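Local coordinates for protein virulence factor (Pectobacterium carotovorum, PDB 2W3Y) that acts as a virulence factor of a Drosophila pathogen, is S-palmitoylated and binds lipid vesicles, at residues Y170-H175 with R190-G195; Y44-F49 with D259-D264; Q163-Y168 with H197-Q202. All coordinates share one frame; numbering follows the deposited sequence.

Interaction 1 (Y170-H175 with R190-G195); sequences YAYSTH and RFLIYG. With PLM (palmitic acid), chain C.
Tyr172 lays its ring against Leu192, whose CB sits over one face 3.8 Å from the ring centroid, a CH-pi contact at the middle of the antiparallel beta hairpin formed by strands 166-179 and 185-198. The ring reaches across to the partner strand because CG lies between the backbone N and the carbonyl carbon (chi1 71°). Beyond Leu192 it turns an edge toward the face of Tyr194 in a T-shaped pair, centroids 5.5 Å apart and planes at 80°. Its hydroxyl therefore lies over the Tyr194 ring, OH to CZ 3.4 Å, while hydrogen-bonding to the carbonyl of Ala133. Six backbone hydrogen bonds tie Tyr170 to Tyr194, Tyr172 to Leu192 and Thr174 to Arg190, two for each hydrogen-bonded pair. The sheet face bearing Ala171, Ser173, Phe191 and Ile193 is covered by helices 57-81 and 91-105; there Ala171 CB meets Ile193 CD1 at 4.0 Å. Toward the end of the pairing, Arg190 bends at chi3 (-83°), bringing one face of its guanidinium over Thr174 OG1, with NE 3.0 Å from OG1 but poorly angled for a hydrogen bond. Both groups turn instead to Asp176, through a salt bridge from Arg190 and a hydrogen bond involving Thr174. At the other end the aromatic face receives the tail of the palmitic acid. Its terminal methyl carbon CF lies over one face of the Tyr170 ring, 3.6 Å from CG, and comes within 3.8 Å of Tyr194 CD2.

Interaction 2 (Y44-F49 with D259-D264); sequences YQTYQF and DSYFDD
Strands 44-49 and 262-264 run parallel, their axes 3° apart, and hydrogen bonds zigzag between them: Phe262 N to Tyr44 O, Thr46 N to Phe262 O, Asp264 N to Thr46 O, and Gln48 N to Asp264 O at 3.0 Å. Gln45 folds back at chi2 (-90°), carrying its amide beside Phe262, where NE2 lies 3.5 Å from CB. The same NE2 donates to Tyr44 O at 2.9 Å from well above the carbonyl plane, so this oxygen accepts from both Gln45 and Phe262. The other end of the amide is fixed by Tyr47, whose OH donates to a lone pair of Gln45 OE1 in the carbonyl plane, 2.6 Å away. Tyr47 also brings its ring edge to that of Phe262, CE1 to CD2 4.3 Å. On the opposite face Thr46 CB packs on Asp263 CB at 3.9 Å. Thr46 and Tyr261 converge there on Glu68 OE2, while Asp263 makes a salt bridge with Arg64; both partners belong to helix 57-81. The contact thus adds strand 262-266 to the main mixed sheet with two unlike faces: one carries a glutamine amide held at both ends among aromatic rings, the other a salt bridge and hydrogen bonds to helix 57-81.

Interaction 3 (Q163-Y168 with H197-Q202); sequences QANYNY and HFKQEQ
Phe198, with the largest surface buried here, presses the CE2 corner of its ring over one face of Tyr168, 3.4 Å from CD2. The rings meet obliquely, with planes at 52°. Tyr168 reaches this position with CG anti to the backbone N (chi1 -175°), and its hydroxyl is engaged by Gln43 and Tyr170. Phe198 also meets Phe219 edge-to-face and touches the palmitic acid, making it part of the lipid's surroundings. Its backbone forms a hydrogen-bonded antiparallel pair with Tyr166, each N donating to the other's carbonyl.

His197 comes next. Its CB lies 3.5 Å from Tyr166 O and 3.8 Å from Asn167 OD1. The imidazole runs alongside the Asn165 amide, the planes 25° apart, with ND1 3.7 Å from Asn165 ND2; no polar partner is found in the model for this buried ND1.

The Gln200 and Gln163 side chains cross, their amide planes not far from parallel, with Gln200 CG 3.3 Å from Gln163 NE2. These amides are not hydrogen-bonded to each other; Gln200 OE1 is bonded to Lys203 NZ. A water bridges the two segments instead, donating to Gln163 O and Asn165 OD1 and accepting from Gln200 N at 2.7 Å. Just beyond the strand, Lys199 N bonds to Gln202 OE1 while Gln202 N returns to Lys199 O, securing the turn. The whole is the open end of a long beta hairpin, where regular pairing gives way to water-mediated and side-chain contacts near the solvent.

Interactions 1 and 3 lie along the same hairpin of strands 166-179 and 185-198, their centres about 21 Å apart: the first in the core, the second at the outer end. Interaction 2 joins this hairpin laterally, because strand 40-49 pairs in parallel with strand 166-179; its centre is about 10 Å from that of interaction 1, and His175 N lies 2.8 Å from Tyr47 O, a probable hydrogen bond. Interactions 2 and 3 do not touch, their nearest atoms being about 7 Å apart. The palmitic acid touches interactions 1 and 3, its tail entering the first and its chain meeting Phe198 of the second, and passes near interaction 2, the Tyr47 side chain being about 6 Å from it.

Interaction 1 (Y170-H175 with R190-G195)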
# COMPACT_ATOMS: atom_id res chain seq x y z
N TYR A 170 3.42 -1.21 4.72
CA TYR A 170 2.20 -1.16 3.94
C TYR A 170 2.59 -0.89 2.49
O TYR A 170 3.23 0.13 2.20
CB TYR A 170 1.24 -0.06 4.43
CG TYR A 170 0.32 -0.52 5.53
CD1 TYR A 170 0.85 -1.01 6.72
CD2 TYR A 170 -1.08 -0.49 5.38
CE1 TYR A 170 0.04 -1.45 7.74
CE2 TYR A 170 -1.92 -0.95 6.43
CZ TYR A 170 -1.32 -1.43 7.60
OH TYR A 170 -2.05 -1.90 8.68
N ALA A 171 2.24 -1.82 1.60
CA ALA A 171 2.44 -1.67 0.16
C ALA A 171 1.03 -1.66 -0.44
O ALA A 171 0.38 -2.70 -0.56
CB ALA A 171 3.25 -2.81 -0.38
N TYR A 172 0.57 -0.47 -0.81
CA TYR A 172 -0.84 -0.26 -1.06
C TYR A 172 -1.14 0.79 -2.11
O TYR A 172 -0.24 1.49 -2.58
CB TYR A 172 -1.60 0.04 0.26
CG TYR A 172 -1.35 1.39 0.93
CD1 TYR A 172 -2.33 2.39 0.93
CD2 TYR A 172 -0.14 1.66 1.60
CE1 TYR A 172 -2.11 3.64 1.57
CE2 TYR A 172 0.08 2.89 2.24
CZ TYR A 172 -0.92 3.87 2.23
OH TYR A 172 -0.70 5.08 2.86
N SER A 173 -2.41 0.85 -2.52
CA SER A 173 -2.95 1.93 -3.33
C SER A 173 -4.23 2.47 -2.70
O SER A 173 -4.91 1.75 -1.96
CB SER A 173 -3.20 1.48 -4.80
OG SER A 173 -4.22 0.49 -4.90
N THR A 174 -4.50 3.76 -2.95
CA THR A 174 -5.77 4.40 -2.58
C THR A 174 -6.43 4.93 -3.84
O THR A 174 -5.77 5.33 -4.81
CB THR A 174 -5.64 5.56 -1.55
OG1 THR A 174 -5.14 6.73 -2.20
CG2 THR A 174 -4.73 5.18 -0.37
N HIS A 175 -7.76 4.90 -3.83
CA HIS A 175 -8.56 5.28 -4.98
C HIS A 175 -9.59 6.26 -4.45
O HIS A 175 -10.59 5.87 -3.84
CB HIS A 175 -9.10 4.00 -5.69
CG HIS A 175 -8.00 3.09 -6.14
ND1 HIS A 175 -7.41 3.19 -7.38
CD2 HIS A 175 -7.27 2.18 -5.45
CE1 HIS A 175 -6.41 2.33 -7.47
NE2 HIS A 175 -6.29 1.71 -6.31
N ARG A 190 -3.57 6.73 -6.10
CA ARG A 190 -2.21 6.87 -5.51
C ARG A 190 -1.54 5.52 -5.21
O ARG A 190 -2.21 4.58 -4.74
CB ARG A 190 -2.26 7.68 -4.21
CG ARG A 190 -2.68 9.14 -4.34
CD ARG A 190 -2.80 9.81 -2.95
NE ARG A 190 -4.10 9.55 -2.28
CZ ARG A 190 -4.30 9.58 -0.96
NH1 ARG A 190 -3.29 9.87 -0.14
NH2 ARG A 190 -5.51 9.33 -0.45
N PHE A 191 -0.22 5.45 -5.48
CA PHE A 191 0.66 4.34 -5.18
C PHE A 191 1.51 4.77 -3.96
O PHE A 191 2.18 5.80 -4.01
CB PHE A 191 1.55 4.06 -6.41
CG PHE A 191 2.66 3.05 -6.19
CD1 PHE A 191 2.46 1.69 -6.42
CD2 PHE A 191 3.94 3.47 -5.82
CE1 PHE A 191 3.52 0.77 -6.24
CE2 PHE A 191 4.99 2.57 -5.64
CZ PHE A 191 4.78 1.22 -5.85
N LEU A 192 1.44 3.99 -2.89
CA LEU A 192 2.11 4.33 -1.60
C LEU A 192 2.86 3.16 -0.96
O LEU A 192 2.31 2.06 -0.87
CB LEU A 192 1.07 4.88 -0.60
CG LEU A 192 0.35 6.18 -1.00
CD1 LEU A 192 -0.98 6.38 -0.26
CD2 LEU A 192 1.26 7.41 -0.83
N ILE A 193 4.11 3.38 -0.54
CA ILE A 193 4.85 2.40 0.28
C ILE A 193 5.27 3.07 1.58
O ILE A 193 5.99 4.06 1.56
CB ILE A 193 6.12 1.79 -0.40
CG1 ILE A 193 5.93 1.48 -1.91
CG2 ILE A 193 6.61 0.58 0.42
CD1 ILE A 193 5.16 0.17 -2.23
N TYR A 194 4.76 2.55 2.70
CA TYR A 194 5.03 3.12 4.03
C TYR A 194 5.77 2.06 4.81
O TYR A 194 5.51 0.87 4.63
CB TYR A 194 3.73 3.47 4.76
CG TYR A 194 3.08 4.77 4.36
CD1 TYR A 194 3.30 5.36 3.11
CD2 TYR A 194 2.21 5.40 5.23
CE1 TYR A 194 2.68 6.55 2.76
CE2 TYR A 194 1.59 6.59 4.89
CZ TYR A 194 1.83 7.16 3.66
OH TYR A 194 1.19 8.35 3.36
N GLY A 195 6.69 2.50 5.67
CA GLY A 195 7.50 1.56 6.43
C GLY A 195 7.70 1.98 7.87
O GLY A 195 8.03 3.14 8.14
C1 PLM C . -5.53 -5.49 15.87
O2 PLM C . -5.65 -6.34 16.80
C2 PLM C . -4.22 -4.75 15.67
C3 PLM C . -3.46 -5.18 14.42
C4 PLM C . -2.12 -4.46 14.25
C5 PLM C . -2.28 -3.03 13.72
C6 PLM C . -1.11 -2.13 14.10
C7 PLM C . -1.07 -0.87 13.23
C8 PLM C . -0.42 0.33 13.93
C9 PLM C . 0.95 0.60 13.30
CA PLM C . 1.02 1.90 12.51
CB PLM C . 1.22 1.65 11.02
CC PLM C . 0.70 2.83 10.22
CD PLM C . -0.06 2.38 8.97
CE PLM C . 0.61 2.95 7.73
CF PLM C . -0.32 2.92 6.53

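Interaction 2 (Y44-F49 with D259-D264)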
# COMPACT_ATOMS: atom_id res chain seq x y z
N TYR A 44 -0.39 -6.00 2.13
CA TYR A 44 -0.80 -5.60 0.77
C TYR A 44 -2.25 -5.14 0.77
O TYR A 44 -3.13 -5.91 1.15
CB TYR A 44 -0.62 -6.77 -0.19
CG TYR A 44 0.81 -7.20 -0.42
CD1 TYR A 44 1.68 -6.42 -1.22
CD2 TYR A 44 1.29 -8.39 0.11
CE1 TYR A 44 2.98 -6.82 -1.46
CE2 TYR A 44 2.63 -8.79 -0.12
CZ TYR A 44 3.45 -7.99 -0.90
OH TYR A 44 4.73 -8.37 -1.16
N GLN A 45 -2.53 -3.90 0.36
CA GLN A 45 -3.89 -3.35 0.51
C GLN A 45 -4.36 -2.52 -0.70
O GLN A 45 -3.56 -1.92 -1.42
CB GLN A 45 -4.00 -2.47 1.77
CG GLN A 45 -3.35 -3.07 3.01
CD GLN A 45 -4.32 -3.91 3.82
OE1 GLN A 45 -5.19 -3.37 4.50
NE2 GLN A 45 -4.19 -5.24 3.73
N THR A 46 -5.68 -2.50 -0.92
CA THR A 46 -6.30 -1.62 -1.92
C THR A 46 -7.50 -0.92 -1.28
O THR A 46 -8.50 -1.56 -0.91
CB THR A 46 -6.79 -2.40 -3.17
OG1 THR A 46 -5.72 -3.17 -3.70
CG2 THR A 46 -7.27 -1.43 -4.26
N TYR A 47 -7.38 0.39 -1.09
CA TYR A 47 -8.45 1.15 -0.46
C TYR A 47 -9.14 2.02 -1.48
O TYR A 47 -8.51 2.84 -2.14
CB TYR A 47 -7.94 2.03 0.67
CG TYR A 47 -7.21 1.30 1.77
CD1 TYR A 47 -7.64 0.04 2.21
CD2 TYR A 47 -6.09 1.87 2.39
CE1 TYR A 47 -6.96 -0.65 3.22
CE2 TYR A 47 -5.41 1.19 3.42
CZ TYR A 47 -5.86 -0.07 3.83
OH TYR A 47 -5.21 -0.75 4.84
N GLN A 48 -10.44 1.85 -1.60
CA GLN A 48 -11.23 2.80 -2.38
C GLN A 48 -12.11 3.61 -1.45
O GLN A 48 -12.83 3.05 -0.63
CB GLN A 48 -12.07 2.08 -3.43
CG GLN A 48 -12.85 3.08 -4.29
CD GLN A 48 -13.69 2.43 -5.36
OE1 GLN A 48 -13.37 1.35 -5.86
NE2 GLN A 48 -14.80 3.08 -5.72
N PHE A 49 -12.03 4.93 -1.56
CA PHE A 49 -12.80 5.82 -0.72
C PHE A 49 -13.99 6.35 -1.48
O PHE A 49 -13.84 7.20 -2.36
CB PHE A 49 -11.93 6.96 -0.16
CG PHE A 49 -10.76 6.48 0.63
CD1 PHE A 49 -10.94 5.69 1.78
CD2 PHE A 49 -9.46 6.78 0.22
CE1 PHE A 49 -9.83 5.23 2.52
CE2 PHE A 49 -8.36 6.33 0.94
CZ PHE A 49 -8.54 5.56 2.09
N ASP A 259 -1.65 -13.73 2.01
CA ASP A 259 -2.31 -13.85 3.30
C ASP A 259 -2.56 -12.48 3.97
O ASP A 259 -3.51 -12.34 4.74
CB ASP A 259 -1.50 -14.77 4.23
CG ASP A 259 -1.20 -16.13 3.60
OD1 ASP A 259 -1.97 -17.07 3.88
OD2 ASP A 259 -0.22 -16.25 2.82
N SER A 260 -1.74 -11.48 3.65
CA SER A 260 -1.92 -10.13 4.21
C SER A 260 -2.81 -9.17 3.38
O SER A 260 -2.84 -7.97 3.66
CB SER A 260 -0.55 -9.45 4.40
OG SER A 260 0.07 -9.19 3.14
N TYR A 261 -3.51 -9.69 2.38
CA TYR A 261 -4.26 -8.82 1.45
C TYR A 261 -5.66 -8.48 1.94
O TYR A 261 -6.35 -9.33 2.48
CB TYR A 261 -4.36 -9.48 0.07
CG TYR A 261 -5.20 -8.71 -0.93
CD1 TYR A 261 -4.68 -7.61 -1.62
CD2 TYR A 261 -6.53 -9.09 -1.21
CE1 TYR A 261 -5.46 -6.90 -2.57
CE2 TYR A 261 -7.30 -8.40 -2.13
CZ TYR A 261 -6.77 -7.31 -2.81
OH TYR A 261 -7.56 -6.65 -3.72
N PHE A 262 -6.06 -7.23 1.73
CA PHE A 262 -7.42 -6.76 1.96
C PHE A 262 -7.75 -5.67 0.94
O PHE A 262 -6.88 -4.86 0.60
CB PHE A 262 -7.57 -6.20 3.37
CG PHE A 262 -8.97 -5.67 3.70
CD1 PHE A 262 -10.00 -6.55 4.05
CD2 PHE A 262 -9.24 -4.30 3.65
CE1 PHE A 262 -11.29 -6.06 4.35
CE2 PHE A 262 -10.52 -3.80 3.96
CZ PHE A 262 -11.55 -4.69 4.30
N ASP A 263 -8.98 -5.66 0.46
CA ASP A 263 -9.50 -4.54 -0.32
C ASP A 263 -10.89 -4.19 0.16
O ASP A 263 -11.60 -5.05 0.69
CB ASP A 263 -9.54 -4.86 -1.81
CG ASP A 263 -10.63 -5.87 -2.14
OD1 ASP A 263 -10.44 -7.06 -1.83
OD2 ASP A 263 -11.68 -5.46 -2.70
N ASP A 264 -11.29 -2.93 -0.02
CA ASP A 264 -12.65 -2.53 0.30
C ASP A 264 -12.99 -1.23 -0.41
O ASP A 264 -12.09 -0.48 -0.84
CB ASP A 264 -12.83 -2.37 1.82
CG ASP A 264 -14.28 -2.63 2.28
OD1 ASP A 264 -15.15 -2.98 1.44
OD2 ASP A 264 -14.54 -2.46 3.50

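Interaction 3 (Q163-Y168 with H197-Q202)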
# COMPACT_ATOMS: atom_id res chain seq x y z
N GLN A 163 13.12 -10.84 20.77
CA GLN A 163 13.09 -9.49 21.35
C GLN A 163 13.38 -8.39 20.33
O GLN A 163 13.26 -7.20 20.64
CB GLN A 163 14.10 -9.39 22.50
CG GLN A 163 13.75 -10.24 23.70
CD GLN A 163 12.43 -9.85 24.33
OE1 GLN A 163 11.51 -10.66 24.42
NE2 GLN A 163 12.33 -8.60 24.75
N ALA A 164 13.78 -8.79 19.13
CA ALA A 164 14.19 -7.84 18.11
C ALA A 164 13.02 -6.97 17.62
O ALA A 164 11.84 -7.33 17.81
CB ALA A 164 14.84 -8.58 16.95
N ASN A 165 13.34 -5.82 17.03
CA ASN A 165 12.32 -5.01 16.36
C ASN A 165 11.75 -5.82 15.21
O ASN A 165 12.48 -6.61 14.59
CB ASN A 165 12.90 -3.69 15.83
CG ASN A 165 13.32 -2.71 16.94
OD1 ASN A 165 12.93 -2.83 18.12
ND2 ASN A 165 14.08 -1.70 16.54
N TYR A 166 10.46 -5.64 14.92
CA TYR A 166 9.78 -6.39 13.86
C TYR A 166 9.35 -5.41 12.74
O TYR A 166 8.48 -4.54 12.94
CB TYR A 166 8.57 -7.16 14.44
CG TYR A 166 7.89 -8.09 13.45
CD1 TYR A 166 8.34 -9.41 13.26
CD2 TYR A 166 6.80 -7.64 12.68
CE1 TYR A 166 7.71 -10.26 12.34
CE2 TYR A 166 6.16 -8.48 11.79
CZ TYR A 166 6.61 -9.77 11.62
OH TYR A 166 5.97 -10.58 10.70
N ASN A 167 9.98 -5.53 11.58
CA ASN A 167 9.72 -4.63 10.45
C ASN A 167 8.33 -4.81 9.84
O ASN A 167 7.88 -5.95 9.65
CB ASN A 167 10.78 -4.78 9.36
CG ASN A 167 12.15 -4.27 9.80
OD1 ASN A 167 12.26 -3.21 10.41
ND2 ASN A 167 13.20 -5.03 9.50
N TYR A 168 7.68 -3.70 9.51
CA TYR A 168 6.25 -3.69 9.15
C TYR A 168 5.99 -2.62 8.09
O TYR A 168 6.15 -1.42 8.34
CB TYR A 168 5.39 -3.46 10.39
CG TYR A 168 3.87 -3.54 10.22
CD1 TYR A 168 3.26 -4.67 9.65
CD2 TYR A 168 3.06 -2.51 10.67
CE1 TYR A 168 1.85 -4.75 9.52
CE2 TYR A 168 1.66 -2.57 10.56
CZ TYR A 168 1.06 -3.70 9.98
OH TYR A 168 -0.32 -3.75 9.89
N HIS A 197 8.22 -0.13 12.16
CA HIS A 197 8.58 -1.35 12.87
C HIS A 197 7.86 -1.32 14.22
O HIS A 197 7.39 -0.26 14.64
CB HIS A 197 10.11 -1.47 13.07
CG HIS A 197 10.71 -0.31 13.79
ND1 HIS A 197 10.94 -0.31 15.15
CD2 HIS A 197 11.07 0.92 13.36
CE1 HIS A 197 11.46 0.85 15.51
NE2 HIS A 197 11.55 1.61 14.44
N PHE A 198 7.77 -2.49 14.86
CA PHE A 198 7.28 -2.59 16.23
C PHE A 198 8.49 -2.86 17.12
O PHE A 198 9.17 -3.86 16.93
CB PHE A 198 6.31 -3.77 16.40
CG PHE A 198 4.97 -3.59 15.74
CD1 PHE A 198 3.85 -3.21 16.49
CD2 PHE A 198 4.81 -3.86 14.38
CE1 PHE A 198 2.59 -3.07 15.90
CE2 PHE A 198 3.54 -3.74 13.76
CZ PHE A 198 2.43 -3.33 14.53
N LYS A 199 8.72 -1.99 18.08
CA LYS A 199 9.67 -2.22 19.17
C LYS A 199 9.06 -3.21 20.17
O LYS A 199 7.84 -3.39 20.21
CB LYS A 199 9.98 -0.90 19.90
CG LYS A 199 10.56 0.21 19.02
CD LYS A 199 11.17 1.32 19.90
CE LYS A 199 11.01 2.69 19.28
NZ LYS A 199 11.57 2.78 17.91
N GLN A 200 9.89 -3.86 20.99
CA GLN A 200 9.38 -4.88 21.92
C GLN A 200 8.14 -4.41 22.71
O GLN A 200 7.15 -5.13 22.78
CB GLN A 200 10.47 -5.34 22.91
CG GLN A 200 10.01 -6.49 23.82
CD GLN A 200 9.53 -7.70 23.04
OE1 GLN A 200 10.19 -8.12 22.09
NE2 GLN A 200 8.39 -8.26 23.42
N GLU A 201 8.19 -3.20 23.25
CA GLU A 201 7.12 -2.66 24.11
C GLU A 201 5.84 -2.32 23.34
O GLU A 201 4.78 -2.13 23.93
CB GLU A 201 7.63 -1.45 24.91
CG GLU A 201 8.02 -0.23 24.05
CD GLU A 201 8.35 1.02 24.87
OE1 GLU A 201 9.42 1.04 25.53
OE2 GLU A 201 7.55 1.99 24.82
N GLN A 202 5.94 -2.28 22.01
CA GLN A 202 4.79 -2.03 21.14
C GLN A 202 4.09 -3.30 20.64
O GLN A 202 3.01 -3.22 20.05
CB GLN A 202 5.25 -1.21 19.93
CG GLN A 202 5.65 0.20 20.25
CD GLN A 202 6.21 0.89 19.05
OE1 GLN A 202 7.23 0.48 18.50
NE2 GLN A 202 5.55 1.97 18.63
O HOH W 1 12.36 -4.53 20.20